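Local coordinates for protein dextranase (Pseudarthrobacter oxydans, PDB 6NZS) that catalyses the endohydrolysis of alpha-1,6-glucosidic linkages in dextran, at residues E558-W564 with W579-W585; S208-P214 with E227-K233; Q153-N159 with R176-P182; Y69-D73 with Y289-A293. One frame throughout, in Å; residues are numbered along the deposited sequence.

Contact 1 (E558-W564 with W579-W585); sequences EKTADNW and WNSWNAW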
# COMPACT_ATOMS: atom_id res chain seq x y z
N GLU A 558 -7.40 -28.07 -7.62
CA GLU A 558 -8.54 -28.82 -7.12
C GLU A 558 -8.08 -30.00 -6.28
O GLU A 558 -7.18 -30.75 -6.69
CB GLU A 558 -9.42 -29.34 -8.27
CG GLU A 558 -9.94 -28.26 -9.21
CD GLU A 558 -10.70 -28.84 -10.39
OE1 GLU A 558 -11.73 -29.51 -10.18
OE2 GLU A 558 -10.25 -28.64 -11.54
N LYS A 559 -8.70 -30.18 -5.11
CA LYS A 559 -8.42 -31.35 -4.28
C LYS A 559 -8.62 -32.65 -5.04
O LYS A 559 -7.96 -33.65 -4.73
CB LYS A 559 -9.34 -31.32 -3.05
CG LYS A 559 -8.63 -31.33 -1.72
CD LYS A 559 -9.65 -31.29 -0.58
CE LYS A 559 -8.97 -31.37 0.77
NZ LYS A 559 -9.98 -31.47 1.88
N THR A 560 -9.51 -32.66 -6.03
CA THR A 560 -9.81 -33.86 -6.80
C THR A 560 -9.07 -33.93 -8.13
O THR A 560 -9.30 -34.86 -8.91
CB THR A 560 -11.32 -33.95 -7.06
OG1 THR A 560 -11.75 -32.79 -7.79
CG2 THR A 560 -12.09 -34.03 -5.75
N ALA A 561 -8.17 -32.98 -8.42
CA ALA A 561 -7.49 -32.93 -9.70
C ALA A 561 -6.01 -33.30 -9.63
O ALA A 561 -5.30 -33.16 -10.63
CB ALA A 561 -7.65 -31.55 -10.35
N ASP A 562 -5.52 -33.74 -8.47
CA ASP A 562 -4.13 -34.20 -8.35
C ASP A 562 -3.12 -33.12 -8.73
O ASP A 562 -2.04 -33.41 -9.25
CB ASP A 562 -3.89 -35.50 -9.13
CG ASP A 562 -2.65 -36.25 -8.66
OD1 ASP A 562 -2.29 -36.14 -7.47
OD2 ASP A 562 -2.04 -36.96 -9.49
N ASN A 563 -3.45 -31.85 -8.48
CA ASN A 563 -2.55 -30.74 -8.79
C ASN A 563 -2.40 -29.79 -7.60
O ASN A 563 -2.01 -28.63 -7.80
CB ASN A 563 -3.02 -29.98 -10.03
CG ASN A 563 -4.35 -29.27 -9.81
OD1 ASN A 563 -4.98 -29.42 -8.76
ND2 ASN A 563 -4.78 -28.48 -10.79
N TRP A 564 -2.68 -30.25 -6.38
CA TRP A 564 -2.82 -29.37 -5.23
C TRP A 564 -1.67 -29.43 -4.23
O TRP A 564 -1.47 -28.46 -3.50
CB TRP A 564 -4.14 -29.65 -4.48
CG TRP A 564 -4.22 -31.06 -3.96
CD1 TRP A 564 -4.75 -32.14 -4.61
CD2 TRP A 564 -3.72 -31.54 -2.71
NE1 TRP A 564 -4.62 -33.27 -3.83
CE2 TRP A 564 -3.99 -32.93 -2.66
CE3 TRP A 564 -3.09 -30.94 -1.62
CZ2 TRP A 564 -3.63 -33.72 -1.57
CZ3 TRP A 564 -2.73 -31.72 -0.54
CH2 TRP A 564 -3.01 -33.10 -0.52
N TRP A 579 -7.14 -31.91 7.06
CA TRP A 579 -7.69 -32.29 5.76
C TRP A 579 -9.16 -31.89 5.62
O TRP A 579 -9.56 -31.33 4.59
CB TRP A 579 -7.53 -33.80 5.55
CG TRP A 579 -8.10 -34.28 4.26
CD1 TRP A 579 -9.28 -34.95 4.07
CD2 TRP A 579 -7.51 -34.15 2.96
NE1 TRP A 579 -9.47 -35.23 2.74
CE2 TRP A 579 -8.39 -34.75 2.03
CE3 TRP A 579 -6.33 -33.58 2.49
CZ2 TRP A 579 -8.12 -34.80 0.67
CZ3 TRP A 579 -6.06 -33.62 1.14
CH2 TRP A 579 -6.95 -34.22 0.24
N ASN A 580 -9.97 -32.17 6.63
CA ASN A 580 -11.40 -31.88 6.48
C ASN A 580 -11.76 -30.44 6.79
O ASN A 580 -12.94 -30.08 6.71
CB ASN A 580 -12.22 -32.86 7.32
CG ASN A 580 -12.26 -34.23 6.70
OD1 ASN A 580 -12.44 -34.36 5.49
ND2 ASN A 580 -12.09 -35.26 7.51
N SER A 581 -10.77 -29.60 7.10
CA SER A 581 -10.98 -28.19 7.38
C SER A 581 -10.67 -27.29 6.19
O SER A 581 -10.66 -26.07 6.35
CB SER A 581 -10.15 -27.76 8.59
OG SER A 581 -10.70 -28.31 9.79
N TRP A 582 -10.41 -27.86 5.02
CA TRP A 582 -10.18 -27.03 3.84
C TRP A 582 -10.70 -27.72 2.60
O TRP A 582 -10.91 -28.94 2.58
CB TRP A 582 -8.71 -26.62 3.66
CG TRP A 582 -7.77 -27.75 3.31
CD1 TRP A 582 -7.18 -28.60 4.19
CD2 TRP A 582 -7.28 -28.11 2.01
NE1 TRP A 582 -6.37 -29.49 3.52
CE2 TRP A 582 -6.41 -29.20 2.18
CE3 TRP A 582 -7.49 -27.61 0.71
CZ2 TRP A 582 -5.76 -29.82 1.11
CZ3 TRP A 582 -6.84 -28.23 -0.35
CH2 TRP A 582 -5.98 -29.31 -0.14
N ASN A 583 -10.87 -26.94 1.54
CA ASN A 583 -11.23 -27.46 0.24
C ASN A 583 -10.65 -26.54 -0.82
O ASN A 583 -10.46 -25.34 -0.59
CB ASN A 583 -12.75 -27.58 0.08
CG ASN A 583 -13.16 -28.48 -1.08
OD1 ASN A 583 -12.34 -29.18 -1.66
ND2 ASN A 583 -14.44 -28.44 -1.42
N ALA A 584 -10.34 -27.11 -1.98
CA ALA A 584 -9.96 -26.35 -3.17
C ALA A 584 -10.77 -26.93 -4.32
O ALA A 584 -10.68 -28.13 -4.59
CB ALA A 584 -8.46 -26.48 -3.46
N TRP A 585 -11.58 -26.09 -4.97
CA TRP A 585 -12.45 -26.61 -6.01
C TRP A 585 -12.72 -25.54 -7.06
O TRP A 585 -12.55 -24.35 -6.82
CB TRP A 585 -13.76 -27.17 -5.44
CG TRP A 585 -14.80 -26.14 -5.07
CD1 TRP A 585 -15.89 -25.78 -5.82
CD2 TRP A 585 -14.86 -25.36 -3.87
NE1 TRP A 585 -16.62 -24.81 -5.16
CE2 TRP A 585 -16.01 -24.54 -3.96
CE3 TRP A 585 -14.06 -25.27 -2.73
CZ2 TRP A 585 -16.38 -23.65 -2.95
CZ3 TRP A 585 -14.43 -24.39 -1.72
CH2 TRP A 585 -15.58 -23.59 -1.85
O HOH W 1 -11.88 -30.59 -5.92

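Contact 2 (S208-P214 with E227-K233); sequences SGSIHYP and EEIIYFK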
# COMPACT_ATOMS: atom_id res chain seq x y z
N SER A 208 -17.51 25.81 6.42
CA SER A 208 -17.26 24.58 7.15
C SER A 208 -16.78 24.83 8.57
O SER A 208 -16.90 23.93 9.42
CB SER A 208 -16.22 23.73 6.41
OG SER A 208 -16.53 23.61 5.03
N GLY A 209 -16.23 26.00 8.84
CA GLY A 209 -15.63 26.30 10.13
C GLY A 209 -14.53 27.32 9.94
O GLY A 209 -14.26 27.77 8.83
N SER A 210 -13.90 27.68 11.05
CA SER A 210 -12.76 28.58 10.96
C SER A 210 -11.59 27.84 10.33
O SER A 210 -11.39 26.65 10.57
CB SER A 210 -12.37 29.10 12.35
OG SER A 210 -12.10 28.04 13.24
N ILE A 211 -10.81 28.55 9.51
CA ILE A 211 -9.75 27.95 8.72
C ILE A 211 -8.43 28.67 8.96
O ILE A 211 -8.36 29.91 8.88
CB ILE A 211 -10.07 27.97 7.21
CG1 ILE A 211 -11.36 27.21 6.92
CG2 ILE A 211 -8.91 27.35 6.43
CD1 ILE A 211 -11.80 27.31 5.47
N HIS A 212 -7.38 27.91 9.24
CA HIS A 212 -6.01 28.39 9.22
C HIS A 212 -5.36 27.94 7.91
O HIS A 212 -5.40 26.75 7.56
CB HIS A 212 -5.23 27.80 10.39
CG HIS A 212 -3.76 28.08 10.34
ND1 HIS A 212 -3.24 29.34 10.54
CD2 HIS A 212 -2.70 27.27 10.10
CE1 HIS A 212 -1.92 29.29 10.43
NE2 HIS A 212 -1.57 28.05 10.16
N TYR A 213 -4.77 28.89 7.18
CA TYR A 213 -4.08 28.61 5.92
C TYR A 213 -2.58 28.79 6.14
O TYR A 213 -2.10 29.93 6.18
CB TYR A 213 -4.54 29.58 4.83
CG TYR A 213 -6.00 29.56 4.48
CD1 TYR A 213 -6.89 30.42 5.12
CD2 TYR A 213 -6.49 28.72 3.49
CE1 TYR A 213 -8.23 30.42 4.79
CE2 TYR A 213 -7.82 28.71 3.16
CZ TYR A 213 -8.69 29.57 3.81
OH TYR A 213 -10.02 29.57 3.48
N PRO A 214 -1.81 27.72 6.28
CA PRO A 214 -0.36 27.89 6.44
C PRO A 214 0.25 28.55 5.21
O PRO A 214 -0.18 28.33 4.08
CB PRO A 214 0.15 26.46 6.62
CG PRO A 214 -1.02 25.70 7.14
CD PRO A 214 -2.22 26.32 6.47
N GLU A 227 -7.92 27.48 15.02
CA GLU A 227 -9.02 27.28 14.09
C GLU A 227 -9.42 25.81 14.03
O GLU A 227 -8.76 24.93 14.59
CB GLU A 227 -8.63 27.80 12.70
CG GLU A 227 -8.49 29.32 12.60
CD GLU A 227 -7.12 29.83 13.00
OE1 GLU A 227 -6.25 29.03 13.39
OE2 GLU A 227 -6.91 31.06 12.91
N GLU A 228 -10.53 25.55 13.34
CA GLU A 228 -11.08 24.20 13.24
C GLU A 228 -10.51 23.40 12.08
O GLU A 228 -10.56 22.17 12.11
CB GLU A 228 -12.59 24.28 13.05
CG GLU A 228 -13.36 24.81 14.25
CD GLU A 228 -14.83 24.98 13.91
OE1 GLU A 228 -15.18 26.00 13.28
OE2 GLU A 228 -15.63 24.09 14.25
N ILE A 229 -10.00 24.08 11.06
CA ILE A 229 -9.59 23.45 9.81
C ILE A 229 -8.22 24.00 9.43
O ILE A 229 -8.00 25.22 9.48
CB ILE A 229 -10.59 23.77 8.69
CG1 ILE A 229 -11.99 23.26 9.05
CG2 ILE A 229 -10.12 23.22 7.34
CD1 ILE A 229 -13.09 23.90 8.25
N ILE A 230 -7.30 23.12 9.05
CA ILE A 230 -6.01 23.52 8.50
C ILE A 230 -6.05 23.19 7.02
O ILE A 230 -6.22 22.02 6.64
CB ILE A 230 -4.84 22.82 9.21
CG1 ILE A 230 -4.88 23.12 10.71
CG2 ILE A 230 -3.52 23.29 8.61
CD1 ILE A 230 -3.91 22.30 11.53
N TYR A 231 -5.91 24.22 6.18
CA TYR A 231 -6.12 24.12 4.74
C TYR A 231 -4.80 24.47 4.07
O TYR A 231 -4.35 25.62 4.13
CB TYR A 231 -7.20 25.12 4.34
CG TYR A 231 -7.68 25.09 2.90
CD1 TYR A 231 -6.82 25.32 1.84
CD2 TYR A 231 -9.03 24.87 2.62
CE1 TYR A 231 -7.28 25.31 0.53
CE2 TYR A 231 -9.49 24.85 1.32
CZ TYR A 231 -8.61 25.07 0.29
OH TYR A 231 -9.08 25.06 -1.02
N PHE A 232 -4.18 23.48 3.42
CA PHE A 232 -2.92 23.69 2.70
C PHE A 232 -3.25 23.99 1.24
O PHE A 232 -3.68 23.10 0.49
CB PHE A 232 -2.01 22.47 2.80
CG PHE A 232 -1.41 22.28 4.16
CD1 PHE A 232 -2.07 21.53 5.12
CD2 PHE A 232 -0.16 22.81 4.46
CE1 PHE A 232 -1.51 21.33 6.37
CE2 PHE A 232 0.41 22.61 5.72
CZ PHE A 232 -0.27 21.88 6.67
N LYS A 233 -3.06 25.24 0.84
CA LYS A 233 -3.22 25.63 -0.55
C LYS A 233 -2.10 24.99 -1.37
O LYS A 233 -1.11 24.51 -0.82
CB LYS A 233 -3.17 27.15 -0.67
CG LYS A 233 -4.41 27.84 -0.10
CD LYS A 233 -4.44 29.33 -0.43
CE LYS A 233 -3.40 30.10 0.35
NZ LYS A 233 -3.43 31.56 0.02
O HOH W 2 -6.65 32.02 9.91
O HOH W 3 -4.65 31.60 11.33
O HOH W 4 -2.52 27.27 2.84

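Contact 3 (Q153-N159 with R176-P182); sequences QLYTAYN and RAIHTEP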
# COMPACT_ATOMS: atom_id res chain seq x y z
N GLN A 153 12.66 -0.31 -19.39
CA GLN A 153 12.85 -0.04 -17.97
C GLN A 153 12.76 -1.29 -17.11
O GLN A 153 13.10 -1.23 -15.92
CB GLN A 153 11.85 1.02 -17.51
CG GLN A 153 12.29 2.43 -17.85
CD GLN A 153 13.49 2.84 -17.03
OE1 GLN A 153 13.49 2.70 -15.81
NE2 GLN A 153 14.54 3.30 -17.69
N LEU A 154 12.32 -2.42 -17.66
CA LEU A 154 12.16 -3.62 -16.86
C LEU A 154 13.50 -4.17 -16.42
O LEU A 154 14.48 -4.16 -17.18
CB LEU A 154 11.42 -4.70 -17.66
CG LEU A 154 9.99 -4.37 -18.09
CD1 LEU A 154 9.38 -5.53 -18.86
CD2 LEU A 154 9.15 -4.03 -16.86
N TYR A 155 13.54 -4.69 -15.20
CA TYR A 155 14.65 -5.48 -14.70
C TYR A 155 14.06 -6.65 -13.93
O TYR A 155 12.88 -6.64 -13.55
CB TYR A 155 15.59 -4.65 -13.79
CG TYR A 155 15.04 -4.61 -12.39
CD1 TYR A 155 13.95 -3.81 -12.08
CD2 TYR A 155 15.56 -5.43 -11.39
CE1 TYR A 155 13.39 -3.81 -10.83
CE2 TYR A 155 15.01 -5.44 -10.13
CZ TYR A 155 13.92 -4.62 -9.85
OH TYR A 155 13.36 -4.63 -8.60
N THR A 156 14.88 -7.66 -13.66
CA THR A 156 14.47 -8.80 -12.86
C THR A 156 15.24 -8.80 -11.56
O THR A 156 16.48 -8.70 -11.56
CB THR A 156 14.66 -10.11 -13.62
OG1 THR A 156 13.84 -10.10 -14.81
CG2 THR A 156 14.29 -11.32 -12.75
N ALA A 157 14.52 -8.91 -10.44
CA ALA A 157 15.14 -9.14 -9.15
C ALA A 157 15.36 -10.63 -8.96
O ALA A 157 14.46 -11.44 -9.25
CB ALA A 157 14.24 -8.61 -8.04
N TYR A 158 16.56 -11.00 -8.50
CA TYR A 158 16.93 -12.38 -8.24
C TYR A 158 17.28 -12.58 -6.78
O TYR A 158 17.74 -11.66 -6.10
CB TYR A 158 18.17 -12.77 -9.06
CG TYR A 158 17.94 -12.74 -10.54
CD1 TYR A 158 18.11 -11.57 -11.27
CD2 TYR A 158 17.55 -13.89 -11.22
CE1 TYR A 158 17.90 -11.53 -12.64
CE2 TYR A 158 17.33 -13.86 -12.60
CZ TYR A 158 17.50 -12.68 -13.29
OH TYR A 158 17.29 -12.65 -14.66
N ASN A 159 17.09 -13.81 -6.29
CA ASN A 159 17.55 -14.20 -4.97
C ASN A 159 18.86 -14.94 -5.17
O ASN A 159 18.92 -15.91 -5.92
CB ASN A 159 16.52 -15.07 -4.25
CG ASN A 159 16.90 -15.37 -2.80
OD1 ASN A 159 18.08 -15.36 -2.45
ND2 ASN A 159 15.92 -15.64 -1.97
N ARG A 176 18.11 -17.15 -8.58
CA ARG A 176 16.71 -17.52 -8.79
C ARG A 176 15.88 -16.27 -9.06
O ARG A 176 15.88 -15.35 -8.25
CB ARG A 176 16.15 -18.23 -7.56
CG ARG A 176 16.98 -19.39 -7.08
CD ARG A 176 17.06 -20.52 -8.10
NE ARG A 176 17.74 -21.65 -7.47
CZ ARG A 176 17.13 -22.53 -6.68
NH1 ARG A 176 15.82 -22.45 -6.45
NH2 ARG A 176 17.83 -23.51 -6.11
N ALA A 177 15.13 -16.27 -10.17
CA ALA A 177 14.28 -15.13 -10.49
C ALA A 177 13.17 -14.98 -9.45
O ALA A 177 12.52 -15.95 -9.06
CB ALA A 177 13.67 -15.30 -11.88
N ILE A 178 12.97 -13.74 -8.99
CA ILE A 178 11.93 -13.41 -8.02
C ILE A 178 10.78 -12.64 -8.67
O ILE A 178 9.61 -12.98 -8.48
CB ILE A 178 12.53 -12.64 -6.82
CG1 ILE A 178 13.48 -13.55 -6.02
CG2 ILE A 178 11.44 -12.06 -5.93
CD1 ILE A 178 12.85 -14.86 -5.51
N HIS A 179 11.10 -11.60 -9.45
CA HIS A 179 10.04 -10.80 -10.04
C HIS A 179 10.64 -9.84 -11.06
O HIS A 179 11.77 -9.39 -10.90
CB HIS A 179 9.28 -10.00 -8.96
CG HIS A 179 7.96 -9.48 -9.43
ND1 HIS A 179 6.82 -10.27 -9.46
CD2 HIS A 179 7.60 -8.28 -9.92
CE1 HIS A 179 5.82 -9.56 -9.93
NE2 HIS A 179 6.26 -8.35 -10.22
N THR A 180 9.86 -9.52 -12.09
CA THR A 180 10.25 -8.57 -13.13
C THR A 180 9.34 -7.35 -13.08
O THR A 180 8.12 -7.48 -13.05
CB THR A 180 10.16 -9.25 -14.50
OG1 THR A 180 11.12 -10.32 -14.55
CG2 THR A 180 10.46 -8.26 -15.62
N GLU A 181 9.94 -6.16 -13.05
CA GLU A 181 9.16 -4.94 -12.88
C GLU A 181 9.99 -3.77 -13.38
O GLU A 181 11.21 -3.91 -13.60
CB GLU A 181 8.77 -4.73 -11.41
CG GLU A 181 9.99 -4.38 -10.56
CD GLU A 181 9.75 -4.34 -9.06
OE1 GLU A 181 8.60 -4.48 -8.61
OE2 GLU A 181 10.74 -4.17 -8.32
N PRO A 182 9.38 -2.59 -13.58
CA PRO A 182 10.17 -1.41 -13.93
C PRO A 182 11.15 -1.06 -12.81
O PRO A 182 10.79 -1.05 -11.63
CB PRO A 182 9.11 -0.31 -14.10
CG PRO A 182 7.86 -1.07 -14.46
CD PRO A 182 7.93 -2.32 -13.65

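Contact 4 (Y69-D73 with Y289-A293); sequences YTKED and YVYEA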
# COMPACT_ATOMS: atom_id res chain seq x y z
N TYR A 69 22.50 4.81 12.75
CA TYR A 69 22.37 3.36 12.81
C TYR A 69 23.13 2.74 11.65
O TYR A 69 23.42 3.39 10.64
CB TYR A 69 20.90 2.92 12.81
CG TYR A 69 20.14 3.20 11.53
CD1 TYR A 69 19.60 4.45 11.29
CD2 TYR A 69 19.94 2.20 10.58
CE1 TYR A 69 18.89 4.71 10.12
CE2 TYR A 69 19.24 2.46 9.40
CZ TYR A 69 18.72 3.71 9.19
OH TYR A 69 18.01 3.98 8.04
N THR A 70 23.45 1.45 11.81
CA THR A 70 24.05 0.66 10.76
C THR A 70 23.26 -0.59 10.41
O THR A 70 23.54 -1.21 9.38
CB THR A 70 25.49 0.25 11.13
OG1 THR A 70 25.46 -0.56 12.31
CG2 THR A 70 26.35 1.47 11.36
N LYS A 71 22.26 -0.95 11.22
CA LYS A 71 21.49 -2.16 10.98
C LYS A 71 20.72 -2.05 9.66
O LYS A 71 20.56 -0.97 9.09
CB LYS A 71 20.50 -2.39 12.12
CG LYS A 71 19.38 -1.36 12.19
CD LYS A 71 18.36 -1.72 13.26
CE LYS A 71 17.31 -0.62 13.39
NZ LYS A 71 16.34 -0.91 14.48
N GLU A 72 20.23 -3.19 9.19
CA GLU A 72 19.40 -3.19 7.99
C GLU A 72 18.09 -2.47 8.26
O GLU A 72 17.51 -2.59 9.34
CB GLU A 72 19.12 -4.62 7.53
CG GLU A 72 20.32 -5.31 6.89
CD GLU A 72 19.95 -6.64 6.27
OE1 GLU A 72 19.18 -7.40 6.91
OE2 GLU A 72 20.43 -6.94 5.16
N ASP A 73 17.64 -1.69 7.28
CA ASP A 73 16.36 -1.00 7.38
C ASP A 73 15.35 -1.44 6.33
O ASP A 73 14.25 -0.88 6.30
CB ASP A 73 16.54 0.52 7.38
CG ASP A 73 17.24 1.05 6.13
OD1 ASP A 73 17.23 0.36 5.09
OD2 ASP A 73 17.79 2.17 6.19
N TYR A 289 12.01 12.48 7.67
CA TYR A 289 12.19 11.71 8.89
C TYR A 289 13.12 10.53 8.65
O TYR A 289 13.06 9.88 7.60
CB TYR A 289 10.84 11.19 9.41
CG TYR A 289 9.84 12.28 9.72
CD1 TYR A 289 10.08 13.20 10.73
CD2 TYR A 289 8.65 12.37 9.02
CE1 TYR A 289 9.18 14.20 11.02
CE2 TYR A 289 7.73 13.36 9.30
CZ TYR A 289 8.00 14.27 10.30
OH TYR A 289 7.08 15.26 10.57
N VAL A 290 13.99 10.28 9.63
CA VAL A 290 14.85 9.10 9.59
C VAL A 290 13.99 7.85 9.82
O VAL A 290 12.92 7.90 10.43
CB VAL A 290 15.95 9.23 10.67
CG1 VAL A 290 15.35 9.16 12.07
CG2 VAL A 290 17.02 8.18 10.49
N TYR A 291 14.47 6.72 9.30
CA TYR A 291 13.86 5.43 9.62
C TYR A 291 13.72 5.29 11.12
O TYR A 291 14.66 5.55 11.87
CB TYR A 291 14.78 4.31 9.12
CG TYR A 291 14.34 2.90 9.45
CD1 TYR A 291 13.10 2.42 9.04
CD2 TYR A 291 15.18 2.04 10.15
CE1 TYR A 291 12.71 1.12 9.32
CE2 TYR A 291 14.80 0.74 10.44
CZ TYR A 291 13.57 0.28 10.02
OH TYR A 291 13.20 -1.02 10.30
N GLU A 292 12.53 4.87 11.56
CA GLU A 292 12.25 4.67 12.98
C GLU A 292 12.56 5.93 13.79
O GLU A 292 13.11 5.87 14.89
CB GLU A 292 12.99 3.45 13.54
CG GLU A 292 12.31 2.11 13.28
CD GLU A 292 13.06 0.93 13.88
OE1 GLU A 292 14.30 0.97 13.90
OE2 GLU A 292 12.40 -0.04 14.32
N ALA A 293 12.20 7.09 13.23
CA ALA A 293 12.31 8.34 13.96
C ALA A 293 11.46 8.27 15.22
O ALA A 293 10.24 8.10 15.16
CB ALA A 293 11.84 9.50 13.07
O HOH W 5 16.98 6.45 7.47
O HOH W 6 13.59 -2.29 15.05
O HOH W 7 15.24 -2.61 11.01

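Contact 1 (E558-W564 with W579-W585)
Lys-559 runs its extended side chain between the indoles of Trp-579 and Trp-582, part of an aromatic cluster completed by Trp-564 near the C-terminal end of the right-handed parallel beta-helix of this glycosyl hydrolase family 49 enzyme. The packing is tight at the lysine's end: CE of Lys-559 lies over a face of each indole, 3.4 Å from the centroid of the six-membered ring of Trp-579, and the ammonium continues over both five-membered rings as a double cation-pi contact. NZ also donates to two backbone carbonyls, O of Trp-579 at 2.7 Å and O of Trp-582 at 2.8 Å. Trp-564 closes the cluster obliquely, its CH2 3.5 Å from CZ3 of Trp-579, with ring planes 58° apart; Phe-574 meets Trp-582 edge-to-face. Without the long chain of Lys-559, as with an alanine here, those two carbonyls would probably lose their shared donor and a gap would open between the indoles. The other end of the contact is looser and wetter. There the type I turn from Glu-558 to Ala-561, with exposed Thr-560 on it, meets strand 582-585 largely through backbone. Lys-559 N gives O of Ala-584 a nearly straight bond (169°), and one water bridges the same oxygen to Thr-560 N, 3.1 Å from the water.

Contact 2 (S208-P214 with E227-K233)
The ring of Tyr-213 brings CE2 over one face of Tyr-231, 3.6 Å from its CG, while a face of Tyr-213 itself receives CG2 of Ile-211; the two phenol planes stand 52° apart. Pro-214 lays CG over a face of Phe-232, and the His-212 ring meets CG2 of Ile-230 at its edge, with a water held in its plane at ND1. These groups flank a parallel pairing of strands 211-212 and 229-232, an early step of the beta-helix, with Ile-211 and Ile-229 on one face of the sheet and His-212 and Ile-230 on the other. His-212 fixes the register with its own N and O: N donates to O of Ile-229 at 2.8 Å, and O accepts from N of Tyr-231 at 2.9 Å. On the face of the isoleucine pair, CG2 of Ile-211 lies 3.5 Å from CB of Tyr-231. Strand 253-256 continues the parallel pairing beyond 229-232, and Trp-253 packs on Ile-229. The phenol of Tyr-213 is tied to Glu-206. Before the strand, Gly-209 has backbone angles at which a side chain would jam against the preceding carbonyl, and its CA passes 3.2 Å from OE1 of Glu-228. Ser-210 OG sits between its own backbone N and carbonyl carbon (chi1 57°), which turns it to the chain opposite, where it accepts from Glu-228 N at 2.9 Å. Ser-210 N, in turn, donates to OE1 of Glu-228 on the anti side of the carboxylate, 26° out of its plane.

Contact 3 (Q153-N159 with R176-P182)
Tyr-155 and Glu-181 lie side by side on one face of an antiparallel strand pair, and the phenol OH donates to OE2 of Glu-181 at 2.7 Å, on the anti side of the carboxylate. In both residues CG stands between the backbone N and the carbonyl carbon (chi1 83° for Tyr-155, 70° for Glu-181), which sends the two side chains off in the same direction and brings CE1 of Tyr-155 to 3.5 Å from CG of Glu-181. On the reverse face, Thr-156 and Thr-180 join their OG1 atoms at 2.7 Å; CG2 of Thr-156 lies over a face of the Tyr-158 ring, whose CE2 approaches CB of Ala-177 at 4.0 Å. The backbones position these pairs. Tyr-155 and Glu-181 exchange two bonds as a hydrogen-bonded pair, and Asn-159 and Arg-176 form another. Between them, Ile-178 and His-179 both face Ala-157, a classic beta bulge: O of Ala-157 accepts from Ile-178 N at 2.8 Å and, weakly, from His-179 N at 3.4 Å. In the next shell, Arg-437 makes a salt bridge to OE2 of Glu-181 while Trp-406 donates to OE1, so both carboxylate oxygens are satisfied; His-179 is hydrogen-bonded to His-435, and Arg-176 makes a salt bridge to Asp-514. The pair belongs to the N-terminal Ig-like domain. Strand 168-169 pairs with the other edge of 154-159, helix 76-81 brings Phe-77 against Tyr-155 and Ala-157, and strand 423-435 of the beta-helix lies against Glu-181 and Pro-182.

Contact 4 (Y69-D73 with Y289-A293)
Tyr-69 OH is gripped by two partners: it donates to OD2 of Asp-73 at 2.6 Å, on the anti lone pair, and accepts from a water 2.7 Å away that also takes the N-H of Tyr-291. The same oxygen lies 3.4 Å from CB of Tyr-291, where the two tyrosines cross at about a right angle, their ring planes 49° apart. Arg-61 salt-bridges the OD2 that Tyr-69 holds. Asp-73 also covers one face of the Tyr-291 ring, its CB 3.7 Å from the centroid in a CH-pi contact, while CG of Glu-292 lies over the centre of the opposite face. The ring thus joins the N-terminal Ig-like domain, which supplies residues 69-73, to the beta-helix, from which its own type II turn, Val-290 to Ala-293, projects. CG of Tyr-291 is anti to its N (chi1 176°), which carries the ring across to Asp-73, and a further water links its OH to O of Glu-72. A serine in place of Tyr-291 would probably leave Asp-73 CB without the ring face it packs on and open a gap beside Tyr-69. At the edge of the Tyr-291 ring, CE of Lys-71 approaches CE2 of Tyr-291 at 4.1 Å. The extended lysine then ends in a salt bridge, NZ to OE1 of Glu-292 at 2.8 Å, on the syn lone pair.

Contacts 1 and 2 join elements of the same beta-helix near its opposite ends, their centres 57 Å apart on either side of the chain's centre. Contact 2 is a parallel strand pair with apolar and aromatic flanks; contact 1 instead sets a loop against the last strand, with a lysine among indoles. Contacts 3 and 4 both involve the N-terminal Ig-like domain and have more buried residues in proportion. Contact 3 is an antiparallel pair within that domain, with polar side chains reaching the beta-helix, whereas contact 4 spans the two domains through loops, ring packing, waters and a salt bridge at its exposed lysine. Contacts 2 and 3 both fall inside the long loop that contact 4 closes.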